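Local structure of diguanylate cyclase (Pseudomonas aeruginosa, 5M3C) at residues L199-G204 against G394-L399; A211-Y216 against G242-E247; G254-L259 against L420-F425; A273-P278 against E312-V317. The protein joins a GGDEF domain, which holds GTP and a calcium ion, to a barrel-shaped EAL domain with a calcium site of its own. All coordinates share one frame; numbering follows the deposited sequence.

Contact 1 (L199-G204 against G394-L399)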
# COMPACT_ATOMS: atom_id res chain seq x y z
N LEU B 199 -17.26 -24.34 -13.27
CA LEU B 199 -17.83 -24.65 -14.58
C LEU B 199 -17.31 -23.68 -15.63
O LEU B 199 -16.88 -22.58 -15.30
CB LEU B 199 -19.36 -24.56 -14.53
CG LEU B 199 -20.14 -25.31 -15.62
CD1 LEU B 199 -20.25 -26.79 -15.28
CD2 LEU B 199 -21.52 -24.70 -15.78
N SER B 200 -17.32 -24.11 -16.89
CA SER B 200 -16.97 -23.24 -18.00
C SER B 200 -18.25 -22.80 -18.70
O SER B 200 -19.14 -23.62 -18.95
CB SER B 200 -16.06 -23.96 -19.00
OG SER B 200 -15.94 -23.23 -20.21
N LEU B 201 -18.36 -21.52 -19.01
CA LEU B 201 -19.51 -21.01 -19.75
C LEU B 201 -19.32 -21.26 -21.24
O LEU B 201 -20.30 -21.31 -22.00
CB LEU B 201 -19.72 -19.53 -19.46
CG LEU B 201 -20.45 -19.22 -18.15
CD1 LEU B 201 -20.17 -20.29 -17.10
CD2 LEU B 201 -20.06 -17.84 -17.63
N GLU B 202 -18.07 -21.44 -21.66
CA GLU B 202 -17.75 -21.68 -23.06
C GLU B 202 -18.20 -23.07 -23.53
O GLU B 202 -18.47 -23.27 -24.72
CB GLU B 202 -16.25 -21.53 -23.29
N SER B 203 -18.28 -24.02 -22.60
CA SER B 203 -18.65 -25.39 -22.94
C SER B 203 -19.83 -25.90 -22.10
O SER B 203 -20.82 -26.38 -22.65
CB SER B 203 -17.44 -26.32 -22.75
OG SER B 203 -17.15 -26.53 -21.38
N GLY B 204 -19.71 -25.79 -20.79
CA GLY B 204 -20.73 -26.31 -19.87
C GLY B 204 -20.26 -27.53 -19.11
O GLY B 204 -21.03 -28.18 -18.41
N GLY B 394 -29.80 -15.10 -13.29
CA GLY B 394 -29.61 -13.84 -14.00
C GLY B 394 -28.16 -13.42 -14.03
O GLY B 394 -27.68 -12.84 -15.00
N GLN B 395 -27.44 -13.72 -12.94
CA GLN B 395 -26.02 -13.42 -12.85
C GLN B 395 -25.22 -14.28 -13.83
O GLN B 395 -24.33 -13.78 -14.52
CB GLN B 395 -25.51 -13.63 -11.43
CG GLN B 395 -26.03 -12.62 -10.42
CD GLN B 395 -25.67 -12.98 -8.99
OE1 GLN B 395 -24.88 -13.89 -8.75
NE2 GLN B 395 -26.25 -12.27 -8.04
N GLN B 396 -25.55 -15.56 -13.88
CA GLN B 396 -24.87 -16.47 -14.80
C GLN B 396 -25.17 -16.11 -16.25
O GLN B 396 -24.30 -16.19 -17.11
CB GLN B 396 -25.28 -17.92 -14.53
CG GLN B 396 -24.50 -18.93 -15.37
CD GLN B 396 -24.83 -20.37 -15.03
OE1 GLN B 396 -25.63 -20.64 -14.13
NE2 GLN B 396 -24.22 -21.30 -15.75
N SER B 397 -26.42 -15.71 -16.51
CA SER B 397 -26.80 -15.27 -17.84
C SER B 397 -25.90 -14.12 -18.28
O SER B 397 -25.19 -14.23 -19.28
CB SER B 397 -28.27 -14.83 -17.87
OG SER B 397 -29.14 -15.91 -17.59
N PHE B 398 -25.94 -13.03 -17.52
CA PHE B 398 -25.11 -11.85 -17.80
C PHE B 398 -23.69 -12.26 -18.17
O PHE B 398 -23.20 -11.92 -19.24
CB PHE B 398 -25.08 -10.94 -16.57
CG PHE B 398 -24.23 -9.71 -16.74
CD1 PHE B 398 -22.85 -9.79 -16.71
CD2 PHE B 398 -24.82 -8.47 -16.92
CE1 PHE B 398 -22.07 -8.65 -16.86
CE2 PHE B 398 -24.05 -7.33 -17.07
CZ PHE B 398 -22.67 -7.42 -17.05
N LEU B 399 -23.04 -12.99 -17.27
CA LEU B 399 -21.65 -13.38 -17.45
C LEU B 399 -21.41 -14.06 -18.79
O LEU B 399 -20.31 -13.98 -19.34
CB LEU B 399 -21.21 -14.30 -16.30
CG LEU B 399 -21.07 -13.61 -14.94
CD1 LEU B 399 -20.98 -14.64 -13.82
CD2 LEU B 399 -19.87 -12.68 -14.91
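Leu201 and Leu399 make the close part of this contact, where the turn after strand 192-200 meets helix 393-401. The methyl CD2 of Leu201 lies 4.0 Å from CB of Leu399 and 4.2 Å from its carbonyl C, so the methyl rests against the root of the side chain and the helix backbone, while the outer branches of Leu399 go elsewhere. With chi1 at -81° the CG of Leu201 stands beside its own backbone N, and this sends the isobutyl group toward the helix. Ile407 of strand 406-417 packs on both leucines, which makes this corner largely apolar, and leucine suits it as a compact branched filler.

One helical turn earlier the fit is looser. Gln396 reaches across in an extended form, with chi1 -174° and chi2 176°, and its amide nitrogen NE2 comes to 4.3 Å from Leu199 CD2. Leu201 CD1 is 4.4 Å from the same NE2, so the amide nitrogen faces two leucine methyls, both at loose van der Waals distance. Beyond Leu201 the turn 202-204 runs away from helix 393-401 and is exposed. There Ser200 OG accepts two weak bonds, from Glu202 N at 3.1 Å and from Ser203 N at 3.4 Å.

The contact is thus mainly aliphatic, with one amide, carried to the leucines by an extended chain, resting on methyls by van der Waals contact. Without a hydrogen bond between the two segments, it has little directional preference.

Contact 2 (A211-Y216 against G242-E247)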
# COMPACT_ATOMS: atom_id res chain seq x y z
N ALA B 211 -10.61 -26.35 -3.20
CA ALA B 211 -10.59 -26.95 -1.87
C ALA B 211 -10.63 -25.85 -0.82
O ALA B 211 -9.80 -24.95 -0.81
CB ALA B 211 -9.35 -27.80 -1.69
N LEU B 212 -11.62 -25.93 0.07
CA LEU B 212 -11.87 -24.90 1.06
C LEU B 212 -11.88 -25.49 2.46
O LEU B 212 -12.64 -26.41 2.75
CB LEU B 212 -13.22 -24.24 0.77
CG LEU B 212 -13.34 -23.59 -0.62
CD1 LEU B 212 -14.79 -23.49 -1.05
CD2 LEU B 212 -12.68 -22.23 -0.62
N VAL B 213 -11.06 -24.93 3.34
CA VAL B 213 -10.92 -25.45 4.70
C VAL B 213 -12.14 -25.11 5.55
O VAL B 213 -12.61 -23.98 5.57
CB VAL B 213 -9.68 -24.88 5.41
CG1 VAL B 213 -9.32 -25.75 6.60
CG2 VAL B 213 -8.51 -24.79 4.44
N ARG B 214 -12.64 -26.12 6.26
CA ARG B 214 -13.76 -25.94 7.17
C ARG B 214 -13.37 -26.44 8.56
O ARG B 214 -12.47 -27.26 8.70
CB ARG B 214 -14.98 -26.72 6.68
CG ARG B 214 -15.65 -26.14 5.45
CD ARG B 214 -16.44 -24.89 5.78
NE ARG B 214 -17.38 -24.54 4.72
CZ ARG B 214 -17.07 -23.81 3.64
NH1 ARG B 214 -15.84 -23.34 3.47
NH2 ARG B 214 -18.00 -23.55 2.74
N TRP B 215 -14.05 -25.93 9.58
CA TRP B 215 -13.80 -26.35 10.94
C TRP B 215 -15.08 -26.35 11.75
O TRP B 215 -15.63 -25.29 12.05
CB TRP B 215 -12.75 -25.44 11.60
CG TRP B 215 -12.36 -25.85 13.00
CD1 TRP B 215 -12.46 -27.09 13.55
CD2 TRP B 215 -11.77 -25.01 14.00
NE1 TRP B 215 -11.99 -27.08 14.84
CE2 TRP B 215 -11.56 -25.81 15.14
CE3 TRP B 215 -11.41 -23.66 14.05
CZ2 TRP B 215 -10.99 -25.31 16.31
CZ3 TRP B 215 -10.85 -23.17 15.22
CH2 TRP B 215 -10.65 -23.99 16.33
N TYR B 216 -15.58 -27.54 12.09
CA TYR B 216 -16.72 -27.66 12.97
C TYR B 216 -16.28 -28.11 14.35
O TYR B 216 -15.48 -29.04 14.49
CB TYR B 216 -17.75 -28.66 12.43
CG TYR B 216 -18.87 -28.93 13.41
CD1 TYR B 216 -19.95 -28.05 13.53
CD2 TYR B 216 -18.85 -30.06 14.22
CE1 TYR B 216 -20.97 -28.29 14.43
CE2 TYR B 216 -19.88 -30.30 15.13
CZ TYR B 216 -20.94 -29.42 15.22
OH TYR B 216 -21.96 -29.65 16.11
N GLY B 242 -1.57 -24.11 6.66
CA GLY B 242 -1.37 -24.14 5.21
C GLY B 242 -0.76 -25.45 4.75
O GLY B 242 -1.16 -26.01 3.72
N ASP B 243 0.21 -25.94 5.51
CA ASP B 243 0.87 -27.20 5.20
C ASP B 243 -0.15 -28.32 5.23
O ASP B 243 -0.22 -29.15 4.31
CB ASP B 243 1.99 -27.48 6.20
CG ASP B 243 3.20 -28.12 5.54
OD1 ASP B 243 3.94 -27.40 4.84
OD2 ASP B 243 3.41 -29.34 5.74
N TRP B 244 -0.94 -28.35 6.30
CA TRP B 244 -2.02 -29.32 6.44
C TRP B 244 -2.96 -29.25 5.25
O TRP B 244 -3.31 -30.26 4.65
CB TRP B 244 -2.81 -29.07 7.72
CG TRP B 244 -3.84 -30.12 8.01
CD1 TRP B 244 -3.67 -31.23 8.78
CD2 TRP B 244 -5.19 -30.17 7.53
NE1 TRP B 244 -4.83 -31.97 8.81
CE2 TRP B 244 -5.77 -31.34 8.05
CE3 TRP B 244 -5.96 -29.34 6.71
CZ2 TRP B 244 -7.09 -31.70 7.78
CZ3 TRP B 244 -7.27 -29.70 6.44
CH2 TRP B 244 -7.82 -30.87 6.98
N VAL B 245 -3.38 -28.03 4.91
CA VAL B 245 -4.29 -27.82 3.80
C VAL B 245 -3.70 -28.35 2.49
O VAL B 245 -4.37 -29.08 1.76
CB VAL B 245 -4.65 -26.33 3.63
CG1 VAL B 245 -5.40 -26.09 2.33
CG2 VAL B 245 -5.49 -25.86 4.81
N LEU B 246 -2.46 -27.99 2.21
CA LEU B 246 -1.81 -28.42 0.97
C LEU B 246 -1.75 -29.94 0.86
O LEU B 246 -2.21 -30.52 -0.12
CB LEU B 246 -0.41 -27.82 0.86
CG LEU B 246 -0.36 -26.37 0.37
CD1 LEU B 246 1.05 -25.81 0.51
CD2 LEU B 246 -0.84 -26.26 -1.06
N GLU B 247 -1.18 -30.59 1.87
CA GLU B 247 -1.00 -32.04 1.86
C GLU B 247 -2.32 -32.76 1.62
O GLU B 247 -2.42 -33.65 0.77
CB GLU B 247 -0.38 -32.51 3.17
CG GLU B 247 -0.05 -34.00 3.20
CD GLU B 247 0.65 -34.42 4.48
OE1 GLU B 247 1.16 -35.56 4.53
OE2 GLU B 247 0.70 -33.62 5.43
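Val213 and Val245 turn matching branches toward each other because both hold CG1 anti to the backbone N, at chi1 -162° and 170°, which leaves each CG2 beside its own N and pointing across the gap. The two CG2 methyls are modelled 3.2 Å apart, a spacing too fine to interpret at this resolution, and Val213 CG2 is 4.0 Å from Val245 CG1. The side chains meet at a slant, one methyl of Val213 facing the forked end of Val245. The backbones can come close here, with 7.1 Å between the two CA atoms, since valine is bulky near the main chain and short beyond it.

Trp244 joins from the neighbouring position on the helix. Its indole swings round so that CZ3 lies 4.5 Å from Val213 CG1, the second branch of the same valine, while Val245 CG2 sits at the ring edge, in its plane. The polar end of the indole is engaged elsewhere: NE1 bonds to Asp189 OD1, and the ring stacks on His248. Leu193, from strand 192-200, also packs on Val213, and Val268, from strand 266-269, on Val245.

Ala211 directs its CB to the same side as Val213, whereas Leu212 directs its own away, as expected of a strand with one face to the helix layer. Glu210, just before the segment, is a calcium ligand, and the Val213 side chain is about 10 Å from that ion. A strand covered by the helix that leads back to the parallel strand 266-269 is a beta-alpha-beta crossover, the building unit of the modified TIM barrel of EAL domains.

Contact 3 (G254-L259 against L420-F425)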
# COMPACT_ATOMS: atom_id res chain seq x y z
N GLY B 254 -4.88 -36.65 -5.75
CA GLY B 254 -4.17 -37.86 -6.16
C GLY B 254 -5.11 -39.05 -6.15
O GLY B 254 -5.31 -39.70 -7.18
N GLU B 255 -5.70 -39.32 -4.99
CA GLU B 255 -6.67 -40.40 -4.86
C GLU B 255 -7.72 -40.30 -5.97
O GLU B 255 -8.10 -41.31 -6.56
CB GLU B 255 -7.36 -40.34 -3.49
N TRP B 256 -8.16 -39.08 -6.25
CA TRP B 256 -9.16 -38.87 -7.30
C TRP B 256 -8.61 -39.07 -8.70
O TRP B 256 -9.35 -39.42 -9.61
CB TRP B 256 -9.76 -37.47 -7.19
CG TRP B 256 -10.80 -37.35 -6.13
CD1 TRP B 256 -11.53 -38.37 -5.59
CD2 TRP B 256 -11.26 -36.15 -5.51
NE1 TRP B 256 -12.40 -37.87 -4.65
CE2 TRP B 256 -12.26 -36.51 -4.58
CE3 TRP B 256 -10.92 -34.80 -5.63
CZ2 TRP B 256 -12.91 -35.58 -3.79
CZ3 TRP B 256 -11.57 -33.87 -4.85
CH2 TRP B 256 -12.56 -34.27 -3.93
N GLN B 257 -7.31 -38.85 -8.88
CA GLN B 257 -6.70 -39.08 -10.19
C GLN B 257 -6.84 -40.54 -10.56
O GLN B 257 -7.16 -40.87 -11.70
CB GLN B 257 -5.22 -38.70 -10.19
CG GLN B 257 -4.96 -37.25 -10.53
CD GLN B 257 -3.63 -37.05 -11.23
OE1 GLN B 257 -2.82 -37.97 -11.33
NE2 GLN B 257 -3.39 -35.83 -11.70
N LYS B 258 -6.61 -41.40 -9.58
CA LYS B 258 -6.72 -42.84 -9.77
C LYS B 258 -8.16 -43.24 -10.00
O LYS B 258 -8.52 -43.76 -11.06
CB LYS B 258 -6.17 -43.58 -8.55
CG LYS B 258 -4.91 -42.97 -7.98
CD LYS B 258 -3.99 -44.03 -7.42
CE LYS B 258 -2.54 -43.73 -7.77
NZ LYS B 258 -1.77 -44.97 -8.04
N LEU B 259 -8.99 -42.98 -9.00
CA LEU B 259 -10.39 -43.40 -9.02
C LEU B 259 -11.13 -42.83 -10.22
O LEU B 259 -11.53 -43.56 -11.12
CB LEU B 259 -11.09 -43.00 -7.72
N LEU B 420 -19.62 -36.65 -1.19
CA LEU B 420 -20.76 -36.05 -1.87
C LEU B 420 -20.32 -35.41 -3.19
O LEU B 420 -21.01 -35.51 -4.20
CB LEU B 420 -21.41 -34.99 -0.97
CG LEU B 420 -22.93 -34.85 -1.10
CD1 LEU B 420 -23.37 -33.48 -0.62
CD2 LEU B 420 -23.41 -35.10 -2.52
N PHE B 421 -19.16 -34.76 -3.17
CA PHE B 421 -18.60 -34.17 -4.37
C PHE B 421 -18.39 -35.26 -5.42
O PHE B 421 -18.96 -35.20 -6.52
CB PHE B 421 -17.26 -33.50 -4.06
CG PHE B 421 -16.66 -32.77 -5.23
CD1 PHE B 421 -17.15 -31.53 -5.62
CD2 PHE B 421 -15.61 -33.33 -5.95
CE1 PHE B 421 -16.61 -30.86 -6.70
CE2 PHE B 421 -15.06 -32.66 -7.03
CZ PHE B 421 -15.56 -31.43 -7.40
N ALA B 422 -17.59 -36.25 -5.06
CA ALA B 422 -17.25 -37.35 -5.97
C ALA B 422 -18.50 -38.00 -6.54
O ALA B 422 -18.54 -38.36 -7.71
CB ALA B 422 -16.39 -38.38 -5.25
N SER B 423 -19.52 -38.16 -5.70
CA SER B 423 -20.78 -38.76 -6.13
C SER B 423 -21.62 -37.83 -7.00
O SER B 423 -22.46 -38.30 -7.77
CB SER B 423 -21.59 -39.22 -4.91
OG SER B 423 -22.98 -39.23 -5.19
N LYS B 424 -21.40 -36.53 -6.91
CA LYS B 424 -22.26 -35.57 -7.61
C LYS B 424 -21.64 -34.96 -8.87
O LYS B 424 -22.38 -34.52 -9.76
CB LYS B 424 -22.72 -34.46 -6.67
CG LYS B 424 -23.66 -33.47 -7.33
CD LYS B 424 -24.84 -33.11 -6.44
CE LYS B 424 -25.94 -32.42 -7.24
NZ LYS B 424 -27.22 -32.31 -6.49
N PHE B 425 -20.31 -34.91 -8.96
CA PHE B 425 -19.67 -34.30 -10.13
C PHE B 425 -18.63 -35.19 -10.80
O PHE B 425 -18.11 -34.84 -11.86
CB PHE B 425 -19.02 -32.97 -9.76
CG PHE B 425 -19.98 -31.97 -9.20
CD1 PHE B 425 -20.65 -31.10 -10.04
CD2 PHE B 425 -20.21 -31.90 -7.84
CE1 PHE B 425 -21.55 -30.18 -9.53
CE2 PHE B 425 -21.11 -30.98 -7.32
CZ PHE B 425 -21.77 -30.12 -8.17
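Trp256 and Ala422 mark the nearest approach of two helical segments, with 8.3 Å between their CA atoms, and the indole of Trp256 occupies the space between the helices. Its CG lies beside the backbone N (chi1 -79°), which carries the ring out toward helix 418-425, and the far rim of the six-membered ring arrives at Phe421: CH2 is 3.8 Å and CZ2 4.1 Å from Phe421 CD2. The rings meet at a slant, their planes inclined at 33° with 5.5 Å between centroids. The side chains as wholes cross at about a right angle.

On the five-membered ring, NE1 is 4.1 Å from Ala422 CB. Alanine suits this position, being small enough to let the two helices share one broad aromatic.

In the modified TIM barrel of the EAL domain, helix 238-259 lies between strands 206-217 and 266-269 in the chain, after the short helix 225-234, and helix 418-425 follows strand 406-417; strand 192-200, antiparallel to both 206-217 and 406-417, runs between those two strands in the sheet. Its Tyr195 meets the Trp256 ring edge-to-face and also packs on Phe421, so this strand provides the floor beneath the pair. His260 touches both Trp256 and Ala422.

Within segment 420-425, Phe421 O accepts from Lys424 N and from Phe425 N, both at 2.8 Å, and the CG of Lys424 lies over the rim of one face of the Phe425 ring.

Contact 4 (A273-P278 against E312-V317)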
# COMPACT_ATOMS: atom_id res chain seq x y z
N ALA B 273 1.87 -15.78 4.28
CA ALA B 273 3.06 -16.24 4.99
C ALA B 273 3.64 -17.52 4.40
O ALA B 273 4.85 -17.73 4.43
CB ALA B 273 2.75 -16.42 6.47
N GLN B 274 2.77 -18.39 3.88
CA GLN B 274 3.23 -19.63 3.25
C GLN B 274 4.21 -19.33 2.13
O GLN B 274 5.12 -20.11 1.87
CB GLN B 274 2.05 -20.42 2.68
CG GLN B 274 1.10 -20.98 3.72
CD GLN B 274 0.05 -21.88 3.10
OE1 GLN B 274 -1.13 -21.56 3.09
NE2 GLN B 274 0.49 -23.02 2.56
N LEU B 275 4.01 -18.20 1.46
CA LEU B 275 4.88 -17.81 0.36
C LEU B 275 6.24 -17.40 0.90
O LEU B 275 7.26 -17.53 0.23
CB LEU B 275 4.26 -16.65 -0.42
CG LEU B 275 4.48 -16.69 -1.93
CD1 LEU B 275 3.74 -17.86 -2.56
CD2 LEU B 275 4.04 -15.38 -2.57
N GLY B 276 6.25 -16.91 2.14
CA GLY B 276 7.47 -16.51 2.82
C GLY B 276 8.33 -17.68 3.25
O GLY B 276 9.52 -17.51 3.52
N GLN B 277 7.74 -18.87 3.31
CA GLN B 277 8.49 -20.08 3.67
C GLN B 277 9.57 -20.38 2.64
O GLN B 277 9.28 -20.51 1.45
CB GLN B 277 7.55 -21.29 3.79
CG GLN B 277 6.97 -21.49 5.18
CD GLN B 277 6.46 -22.91 5.40
OE1 GLN B 277 5.64 -23.41 4.63
NE2 GLN B 277 6.94 -23.55 6.46
N PRO B 278 10.83 -20.49 3.09
CA PRO B 278 11.96 -20.77 2.21
C PRO B 278 11.92 -22.17 1.59
O PRO B 278 12.45 -22.38 0.50
CB PRO B 278 13.18 -20.65 3.13
CG PRO B 278 12.71 -19.85 4.30
CD PRO B 278 11.26 -20.21 4.47
N GLU B 312 10.45 -8.14 -3.79
CA GLU B 312 11.33 -8.79 -4.76
C GLU B 312 11.49 -10.28 -4.45
O GLU B 312 11.75 -11.08 -5.35
CB GLU B 312 12.71 -8.12 -4.77
CG GLU B 312 12.71 -6.70 -5.32
N GLU B 313 11.35 -10.63 -3.18
CA GLU B 313 11.45 -12.03 -2.75
C GLU B 313 10.25 -12.85 -3.23
O GLU B 313 10.37 -14.06 -3.44
CB GLU B 313 11.57 -12.11 -1.23
CG GLU B 313 12.82 -11.45 -0.66
N ALA B 314 9.12 -12.19 -3.41
CA ALA B 314 7.87 -12.87 -3.77
C ALA B 314 7.82 -13.24 -5.25
O ALA B 314 7.40 -14.35 -5.60
CB ALA B 314 6.68 -12.01 -3.40
N LEU B 315 8.22 -12.32 -6.12
CA LEU B 315 8.15 -12.53 -7.56
C LEU B 315 9.04 -13.69 -8.00
O LEU B 315 8.68 -14.44 -8.91
CB LEU B 315 8.56 -11.26 -8.31
N ALA B 316 10.19 -13.84 -7.36
CA ALA B 316 11.13 -14.91 -7.68
C ALA B 316 10.56 -16.28 -7.29
O ALA B 316 10.81 -17.28 -7.97
CB ALA B 316 12.46 -14.68 -6.97
N VAL B 317 9.79 -16.31 -6.21
CA VAL B 317 9.14 -17.54 -5.76
C VAL B 317 8.04 -17.93 -6.73
O VAL B 317 7.93 -19.10 -7.12
CB VAL B 317 8.54 -17.38 -4.35
CG1 VAL B 317 7.73 -18.61 -3.97
CG2 VAL B 317 9.64 -17.12 -3.33
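Leu275 supplies one whole side of the apolar contact and touches two residues of helix 312-324. Its CD2 methyl lies 4.4 Å from Ala314 CB, and its branching carbon CG is 4.3 Å from Val317 CG1. Ala314 and Val317 stand three positions apart on the helix and so fall on neighbouring parts of its surface, with the leucine set against both. The methyl of Ala314 is small, which allows the CA atoms of Leu275 and Ala314 to come within 7.1 Å, and the beta-branched Val317 supplies width a turn further on.

Hydrogen bonds operate inside each segment. In 273-276 the helix is irregular: Gly276 N and Gln277 N both reach Ala273 O, but weakly, while Gln277 N also bonds to Gln274 O at 3.2 Å. Nearby, Gln274 OE1 takes the backbone N of Ala271, and Glu313 N is bonded to Thr311 OG1.

Of the two acidic residues at the start of helix 312-324, Glu313 is exposed, and Glu312, whose carboxylate is not modelled, packs on Arg104 of the second subunit.

With aliphatic carbon alone meeting across the gap, the short helix 272-276 and helix 312-324 come together by loose apolar packing, which imposes little direction on either partner.

Overall arrangement
Contacts 2 and 3 are buried, whereas contacts 1 and 4 lie partly open. Helix 238-259 serves both buried ones: it packs on a sheet strand through valines and a tryptophan ring in contact 2 and on another helix through aromatic rings in contact 3. Contact 2 also touches contact 4, where Gly242 and Leu246 pack against Gln274, so the two contacts adjoin. Contact 1, at the far end of strand 192-200, is remote from contact 4, their centres about 35 Å apart, and alone among the four brings a side-chain amide among its aliphatic groups. Contact 4 is purely aliphatic and is the only one with a second subunit beside it.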